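PDB 2V7S: putative lipoprotein LppA from Mycobacterium tuberculosis, which is of unknown function but is a putative membrane-anchored lipoprotein of the LppA/LppB family, confined to pathogenic mycobacteria. Local coordinates for residues S58-A70 with I111-G123. Numbering follows the deposited sequence.
Sequences SYEAARERLTATA and IARRPIANSVMFG
P115 packs against R63 and A62 near the start of helix 59-80: its CB touches R63 CA at 3.6 Å and its CG meets A62 CB at 3.7 Å. This is the tight part of the contact, where proline and alanine let the chain between strands 112-114 and 120-122 come close to the helix, with the CA atoms of T67 and A117 4.3 Å apart. A117 sets its CB 3.9 Å from L66 CB, and A70 CB lies 3.9 Å from V120 CG2; F188 and I183 back this apolar row. T67 OG1, also buried, donates to R63 O and accepts from N118 N at 3.0 Å in a nearly straight bond (164°). At the start of the helix, Y59 CE2 touches R113 CB at 3.6 Å and also meets P115 CA. R113 CD extends over one ring face, and its guanidinium leads away to A109 O and N100 O; Y59 OH bonds to R99 O and to a water also held by I116 N.

The solvent side is confined to the R63 guanidinium and the N118 amide. R63, bent at chi3 (137°), turns its guanidinium edge to I116 O, with NH1 2.9 Å away and nearly in line with the carbonyl, while N118 OD1 receives only weak, poorly angled bonds from NH1 and NH2. The whole is consistent with an alpha+beta fold, in which helix 59-80 packs along the chain joining the three-stranded and six-stranded antiparallel sheets.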
ATOM      1  N   SER A  58     -22.625   2.081   3.813  1.00 20.11           N
ATOM      2  CA  SER A  58     -21.930   2.299   5.094  1.00 18.65           C
ATOM      3  C   SER A  58     -21.770   1.028   5.907  1.00 18.80           C
ATOM      4  O   SER A  58     -22.531   0.081   5.769  1.00 18.31           O
ATOM      5  CB  SER A  58     -22.671   3.334   5.959  1.00 18.33           C
ATOM      6  OG  SER A  58     -23.957   2.819   6.299  1.00 18.79           O
ATOM      7  N   TYR A  59     -20.755   1.048   6.747  1.00 18.82           N
ATOM      8  CA  TYR A  59     -20.545   0.057   7.771  1.00 18.87           C
ATOM      9  C   TYR A  59     -21.757  -0.018   8.692  1.00 19.33           C
ATOM     10  O   TYR A  59     -22.158  -1.084   9.073  1.00 19.58           O
ATOM     11  CB  TYR A  59     -19.329   0.493   8.565  1.00 19.63           C
ATOM     12  CG  TYR A  59     -19.240  -0.096   9.935  1.00 19.48           C
ATOM     13  CD1 TYR A  59     -19.628   0.635  11.061  1.00 20.47           C
ATOM     14  CD2 TYR A  59     -18.711  -1.354  10.104  1.00 20.22           C
ATOM     15  CE1 TYR A  59     -19.509   0.096  12.355  1.00 23.00           C
ATOM     16  CE2 TYR A  59     -18.592  -1.905  11.359  1.00 21.52           C
ATOM     17  CZ  TYR A  59     -18.994  -1.194  12.473  1.00 22.36           C
ATOM     18  OH  TYR A  59     -18.833  -1.790  13.701  1.00 25.91           O
ATOM     19  N   GLU A  60     -22.328   1.134   9.045  1.00 19.23           N
ATOM     20  CA  GLU A  60     -23.483   1.189   9.950  1.00 20.36           C
ATOM     21  C   GLU A  60     -24.681   0.478   9.343  1.00 19.08           C
ATOM     22  O   GLU A  60     -25.362  -0.251  10.035  1.00 18.56           O
ATOM     23  CB  GLU A  60     -23.867   2.650  10.263  1.00 20.79           C
ATOM     24  CG  GLU A  60     -22.833   3.402  11.155  1.00 22.49           C
ATOM     25  CD  GLU A  60     -21.625   4.004  10.373  1.00 25.32           C
ATOM     26  OE1 GLU A  60     -21.452   3.725   9.166  1.00 21.77           O
ATOM     27  OE2 GLU A  60     -20.834   4.772  10.976  1.00 23.30           O
ATOM     28  N   ALA A  61     -24.928   0.676   8.048  1.00 17.28           N
ATOM     29  CA  ALA A  61     -26.045  -0.032   7.396  1.00 17.23           C
ATOM     30  C   ALA A  61     -25.749  -1.526   7.326  1.00 17.66           C
ATOM     31  O   ALA A  61     -26.620  -2.359   7.556  1.00 18.25           O
ATOM     32  CB  ALA A  61     -26.322   0.519   5.969  1.00 16.72           C
ATOM     33  N   ALA A  62     -24.528  -1.867   6.964  1.00 16.61           N
ATOM     34  CA  ALA A  62     -24.145  -3.277   6.841  1.00 18.42           C
ATOM     35  C   ALA A  62     -24.287  -4.046   8.146  1.00 18.38           C
ATOM     36  O   ALA A  62     -24.606  -5.220   8.114  1.00 19.39           O
ATOM     37  CB  ALA A  62     -22.710  -3.369   6.380  1.00 18.39           C
ATOM     38  N   ARG A  63     -23.966  -3.401   9.262  1.00 19.28           N
ATOM     39  CA  ARG A  63     -23.995  -4.035  10.580  1.00 22.26           C
ATOM     40  C   ARG A  63     -25.441  -4.319  10.953  1.00 22.00           C
ATOM     41  O   ARG A  63     -25.751  -5.389  11.480  1.00 22.45           O
ATOM     42  CB  ARG A  63     -23.330  -3.133  11.663  1.00 21.95           C
ATOM     43  CG  ARG A  63     -23.445  -3.765  13.084  1.00 27.10           C
ATOM     44  CD  ARG A  63     -22.927  -2.848  14.192  1.00 27.06           C
ATOM     45  NE  ARG A  63     -23.818  -2.861  15.354  1.00 36.87           N
ATOM     46  CZ  ARG A  63     -24.043  -3.885  16.181  1.00 40.27           C
ATOM     47  NH1 ARG A  63     -23.438  -5.093  16.038  1.00 37.22           N
ATOM     48  NH2 ARG A  63     -24.911  -3.684  17.175  1.00 39.48           N
ATOM     49  N   GLU A  64     -26.316  -3.350  10.682  1.00 20.89           N
ATOM     50  CA  GLU A  64     -27.758  -3.514  10.867  1.00 23.09           C
ATOM     51  C   GLU A  64     -28.322  -4.721  10.091  1.00 20.85           C
ATOM     52  O   GLU A  64     -29.079  -5.558  10.643  1.00 21.40           O
ATOM     53  CB  GLU A  64     -28.485  -2.198  10.475  1.00 22.28           C
ATOM     54  CG  GLU A  64     -30.003  -2.308  10.566  1.00 28.09           C
ATOM     55  CD  GLU A  64     -30.718  -1.072  10.016  1.00 28.78           C
ATOM     56  OE1 GLU A  64     -30.599  -0.013  10.643  1.00 36.99           O
ATOM     57  OE2 GLU A  64     -31.416  -1.179   8.979  1.00 38.28           O
ATOM     58  N   ARG A  65     -27.945  -4.809   8.828  1.00 18.80           N
ATOM     59  CA  ARG A  65     -28.422  -5.848   7.929  1.00 19.54           C
ATOM     60  C   ARG A  65     -27.861  -7.219   8.290  1.00 18.50           C
ATOM     61  O   ARG A  65     -28.535  -8.237   8.160  1.00 17.27           O
ATOM     62  CB  ARG A  65     -28.086  -5.471   6.458  1.00 19.25           C
ATOM     63  CG  ARG A  65     -29.144  -4.434   5.898  1.00 21.43           C
ATOM     64  CD  ARG A  65     -28.591  -3.249   5.154  1.00 25.58           C
ATOM     65  NE  ARG A  65     -29.676  -2.272   4.968  1.00 25.66           N
ATOM     66  CZ  ARG A  65     -30.043  -1.338   5.836  1.00 29.30           C
ATOM     67  NH1 ARG A  65     -29.358  -1.134   6.963  1.00 28.65           N
ATOM     68  NH2 ARG A  65     -31.074  -0.561   5.547  1.00 28.90           N
ATOM     69  N   LEU A  66     -26.620  -7.228   8.744  1.00 19.39           N
ATOM     70  CA  LEU A  66     -26.019  -8.477   9.155  1.00 20.91           C
ATOM     71  C   LEU A  66     -26.638  -8.960  10.436  1.00 20.42           C
ATOM     72  O   LEU A  66     -26.824 -10.158  10.599  1.00 20.45           O
ATOM     73  CB  LEU A  66     -24.546  -8.296   9.416  1.00 22.10           C
ATOM     74  CG  LEU A  66     -23.771  -9.441   8.805  1.00 26.74           C
ATOM     75  CD1 LEU A  66     -24.000  -9.467   7.245  1.00 32.21           C
ATOM     76  CD2 LEU A  66     -22.290  -9.267   9.232  1.00 32.20           C
ATOM     77  N   THR A  67     -26.965  -8.043  11.345  1.00 20.28           N
ATOM     78  CA  THR A  67     -27.677  -8.455  12.583  1.00 21.58           C
ATOM     79  C   THR A  67     -29.059  -9.022  12.250  1.00 20.98           C
ATOM     80  O   THR A  67     -29.477 -10.036  12.846  1.00 21.88           O
ATOM     81  CB  THR A  67     -27.758  -7.307  13.599  1.00 21.90           C
ATOM     82  OG1 THR A  67     -26.422  -6.969  13.967  1.00 22.54           O
ATOM     83  CG2 THR A  67     -28.562  -7.700  14.858  1.00 23.98           C
ATOM     84  N   ALA A  68     -29.753  -8.394  11.297  1.00 19.99           N
ATOM     85  CA  ALA A  68     -31.038  -8.946  10.799  1.00 21.07           C
ATOM     86  C   ALA A  68     -30.846 -10.363  10.230  1.00 21.07           C
ATOM     87  O   ALA A  68     -31.700 -11.217  10.398  1.00 21.02           O
ATOM     88  CB  ALA A  68     -31.672  -8.038   9.718  1.00 21.57           C
ATOM     89  N   THR A  69     -29.740 -10.590   9.548  1.00 20.69           N
ATOM     90  CA  THR A  69     -29.471 -11.914   8.962  1.00 21.40           C
ATOM     91  C   THR A  69     -29.211 -12.930  10.064  1.00 20.84           C
ATOM     92  O   THR A  69     -29.648 -14.076   9.970  1.00 20.93           O
ATOM     93  CB  THR A  69     -28.293 -11.854   7.970  1.00 21.54           C
ATOM     94  OG1 THR A  69     -28.772 -11.193   6.785  1.00 23.37           O
ATOM     95  CG2 THR A  69     -27.804 -13.279   7.583  1.00 20.89           C
ATOM     96  N   ALA A  70     -28.497 -12.514  11.106  1.00 20.41           N
ATOM     97  CA  ALA A  70     -28.270 -13.411  12.245  1.00 21.21           C
ATOM     98  C   ALA A  70     -29.596 -13.842  12.854  1.00 21.61           C
ATOM     99  O   ALA A  70     -29.746 -15.035  13.194  1.00 20.54           O
ATOM    100  CB  ALA A  70     -27.379 -12.742  13.339  1.00 20.62           C
ATOM    101  N   ILE A 111     -11.571   4.895   9.051  1.00 21.40           N
ATOM    102  CA  ILE A 111     -12.026   4.977   7.665  1.00 20.89           C
ATOM    103  C   ILE A 111     -13.056   3.908   7.308  1.00 19.81           C
ATOM    104  O   ILE A 111     -14.072   4.212   6.703  1.00 19.09           O
ATOM    105  CB  ILE A 111     -10.818   4.863   6.698  1.00 19.88           C
ATOM    106  CG1 ILE A 111      -9.869   6.047   6.925  1.00 22.69           C
ATOM    107  CG2 ILE A 111     -11.282   4.805   5.236  1.00 20.88           C
ATOM    108  CD1 ILE A 111      -8.443   5.801   6.462  1.00 24.11           C
ATOM    109  N   ALA A 112     -12.732   2.648   7.603  1.00 18.13           N
ATOM    110  CA  ALA A 112     -13.587   1.529   7.243  1.00 19.20           C
ATOM    111  C   ALA A 112     -13.455   0.434   8.312  1.00 18.91           C
ATOM    112  O   ALA A 112     -12.429   0.360   8.975  1.00 19.15           O
ATOM    113  CB  ALA A 112     -13.199   0.972   5.918  1.00 17.73           C
ATOM    114  N   ARG A 113     -14.515  -0.347   8.505  1.00 20.12           N
ATOM    115  CA  ARG A 113     -14.512  -1.487   9.451  1.00 21.26           C
ATOM    116  C   ARG A 113     -15.330  -2.599   8.843  1.00 20.92           C
ATOM    117  O   ARG A 113     -16.149  -2.362   7.940  1.00 20.12           O
ATOM    118  CB  ARG A 113     -15.116  -1.096  10.808  1.00 20.89           C
ATOM    119  CG  ARG A 113     -14.268  -0.097  11.588  1.00 22.72           C
ATOM    120  CD  ARG A 113     -14.987   0.424  12.829  1.00 23.88           C
ATOM    121  NE  ARG A 113     -14.332   1.627  13.319  1.00 23.54           N
ATOM    122  CZ  ARG A 113     -14.403   2.087  14.566  1.00 27.08           C
ATOM    123  NH1 ARG A 113     -15.108   1.428  15.490  1.00 29.59           N
ATOM    124  NH2 ARG A 113     -13.741   3.194  14.900  1.00 27.24           N
ATOM    125  N   ARG A 114     -15.121  -3.808   9.368  1.00 20.97           N
ATOM    126  CA  ARG A 114     -15.903  -4.970   8.991  1.00 20.87           C
ATOM    127  C   ARG A 114     -16.979  -5.124  10.079  1.00 20.90           C
ATOM    128  O   ARG A 114     -16.634  -5.212  11.289  1.00 18.73           O
ATOM    129  CB  ARG A 114     -14.982  -6.210   8.954  1.00 20.71           C
ATOM    130  CG  ARG A 114     -13.882  -6.159   7.858  1.00 19.19           C
ATOM    131  CD  ARG A 114     -13.014  -7.448   7.942  1.00 23.25           C
ATOM    132  NE  ARG A 114     -13.747  -8.665   7.528  1.00 28.68           N
ATOM    133  CZ  ARG A 114     -13.483  -9.908   7.971  1.00 34.70           C
ATOM    134  NH1 ARG A 114     -12.511 -10.126   8.859  1.00 33.58           N
ATOM    135  NH2 ARG A 114     -14.204 -10.952   7.548  1.00 32.81           N
ATOM    136  N   PRO A 115     -18.278  -5.102   9.680  1.00 21.16           N
ATOM    137  CA  PRO A 115     -19.323  -5.236  10.703  1.00 21.46           C
ATOM    138  C   PRO A 115     -19.314  -6.617  11.339  1.00 22.48           C
ATOM    139  O   PRO A 115     -18.944  -7.587  10.691  1.00 22.30           O
ATOM    140  CB  PRO A 115     -20.618  -5.025   9.936  1.00 21.88           C
ATOM    141  CG  PRO A 115     -20.289  -5.197   8.481  1.00 24.25           C
ATOM    142  CD  PRO A 115     -18.825  -4.918   8.321  1.00 19.02           C
ATOM    143  N   ILE A 116     -19.697  -6.664  12.616  1.00 22.26           N
ATOM    144  CA  ILE A 116     -19.888  -7.908  13.337  1.00 22.21           C
ATOM    145  C   ILE A 116     -21.347  -7.868  13.778  1.00 21.75           C
ATOM    146  O   ILE A 116     -21.816  -6.916  14.451  1.00 20.41           O
ATOM    147  CB  ILE A 116     -18.975  -7.982  14.575  1.00 21.49           C
ATOM    148  CG1 ILE A 116     -17.476  -7.984  14.181  1.00 20.29           C
ATOM    149  CG2 ILE A 116     -19.375  -9.195  15.474  1.00 21.85           C
ATOM    150  CD1 ILE A 116     -16.547  -7.803  15.391  1.00 23.03           C
ATOM    151  N   ALA A 117     -22.097  -8.862  13.353  1.00 22.18           N
ATOM    152  CA  ALA A 117     -23.514  -8.920  13.716  1.00 22.03           C
ATOM    153  C   ALA A 117     -23.644  -9.115  15.262  1.00 22.70           C
ATOM    154  O   ALA A 117     -22.767  -9.768  15.895  1.00 22.48           O
ATOM    155  CB  ALA A 117     -24.161 -10.045  12.930  1.00 20.92           C
ATOM    156  N   ASN A 118     -24.683  -8.550  15.903  1.00 22.11           N
ATOM    157  CA  ASN A 118     -24.878  -8.842  17.341  1.00 22.50           C
ATOM    158  C   ASN A 118     -24.766 -10.363  17.520  1.00 22.09           C
ATOM    159  O   ASN A 118     -25.421 -11.114  16.786  1.00 21.33           O
ATOM    160  CB  ASN A 118     -26.247  -8.371  17.840  1.00 22.21           C
ATOM    161  CG  ASN A 118     -26.436  -6.861  17.752  1.00 24.03           C
ATOM    162  OD1 ASN A 118     -25.548  -6.115  17.365  1.00 29.76           O
ATOM    163  ND2 ASN A 118     -27.620  -6.416  18.098  1.00 31.01           N
ATOM    164  N   SER A 119     -23.927 -10.795  18.461  1.00 21.57           N
ATOM    165  CA  SER A 119     -23.745 -12.213  18.783  1.00 22.06           C
ATOM    166  C   SER A 119     -25.062 -12.891  19.220  1.00 20.81           C
ATOM    167  O   SER A 119     -25.843 -12.327  19.971  1.00 20.38           O
ATOM    168  CB  SER A 119     -22.725 -12.400  19.905  1.00 23.10           C
ATOM    169  OG  SER A 119     -21.514 -11.699  19.620  1.00 28.99           O
ATOM    170  N   VAL A 120     -25.269 -14.107  18.728  1.00 20.17           N
ATOM    171  CA  VAL A 120     -26.454 -14.897  18.995  1.00 19.63           C
ATOM    172  C   VAL A 120     -26.016 -16.019  19.938  1.00 20.84           C
ATOM    173  O   VAL A 120     -24.998 -16.668  19.670  1.00 18.65           O
ATOM    174  CB  VAL A 120     -27.038 -15.487  17.704  1.00 20.28           C
ATOM    175  CG1 VAL A 120     -27.990 -16.653  18.032  1.00 18.55           C
ATOM    176  CG2 VAL A 120     -27.806 -14.396  16.875  1.00 19.82           C
HETATM  177  N   MSE A 121     -26.755 -16.215  21.041  1.00 18.94           N
HETATM  178  CA  MSE A 121     -26.508 -17.326  21.970  1.00 21.17           C
HETATM  179  C   MSE A 121     -27.682 -18.313  21.925  1.00 20.92           C
HETATM  180  O   MSE A 121     -28.824 -17.899  22.162  1.00 19.60           O
HETATM  181  CB  MSE A 121     -26.462 -16.771  23.386  1.00 21.09           C
HETATM  182  CG  MSE A 121     -26.333 -17.857  24.447  1.00 30.22           C
HETATM  183 SE   MSE A 121     -24.489 -18.453  24.499  1.00 51.28          SE
HETATM  184  CE  MSE A 121     -23.720 -16.773  25.257  1.00 41.31           C
ATOM    185  N   PHE A 122     -27.430 -19.605  21.691  1.00 20.08           N
ATOM    186  CA  PHE A 122     -28.549 -20.573  21.653  1.00 18.89           C
ATOM    187  C   PHE A 122     -28.786 -21.103  23.076  1.00 18.55           C
ATOM    188  O   PHE A 122     -27.881 -21.088  23.890  1.00 18.80           O
ATOM    189  CB  PHE A 122     -28.304 -21.719  20.654  1.00 18.04           C
ATOM    190  CG  PHE A 122     -28.312 -21.259  19.203  1.00 19.76           C
ATOM    191  CD1 PHE A 122     -27.116 -20.957  18.560  1.00 19.65           C
ATOM    192  CD2 PHE A 122     -29.511 -21.130  18.509  1.00 19.11           C
ATOM    193  CE1 PHE A 122     -27.116 -20.508  17.219  1.00 19.10           C
ATOM    194  CE2 PHE A 122     -29.533 -20.652  17.157  1.00 19.90           C
ATOM    195  CZ  PHE A 122     -28.297 -20.377  16.531  1.00 18.90           C
ATOM    196  N   GLY A 123     -30.018 -21.492  23.373  1.00 18.83           N
ATOM    197  CA  GLY A 123     -30.398 -21.930  24.716  1.00 17.56           C
ATOM    198  C   GLY A 123     -29.816 -23.295  25.025  1.00 18.34           C
ATOM    199  O   GLY A 123     -29.223 -23.520  26.111  1.00 19.44           O
TER
HETATM  200  O   HOH W   1     -20.158  -4.132  13.920  1.00 18.05           O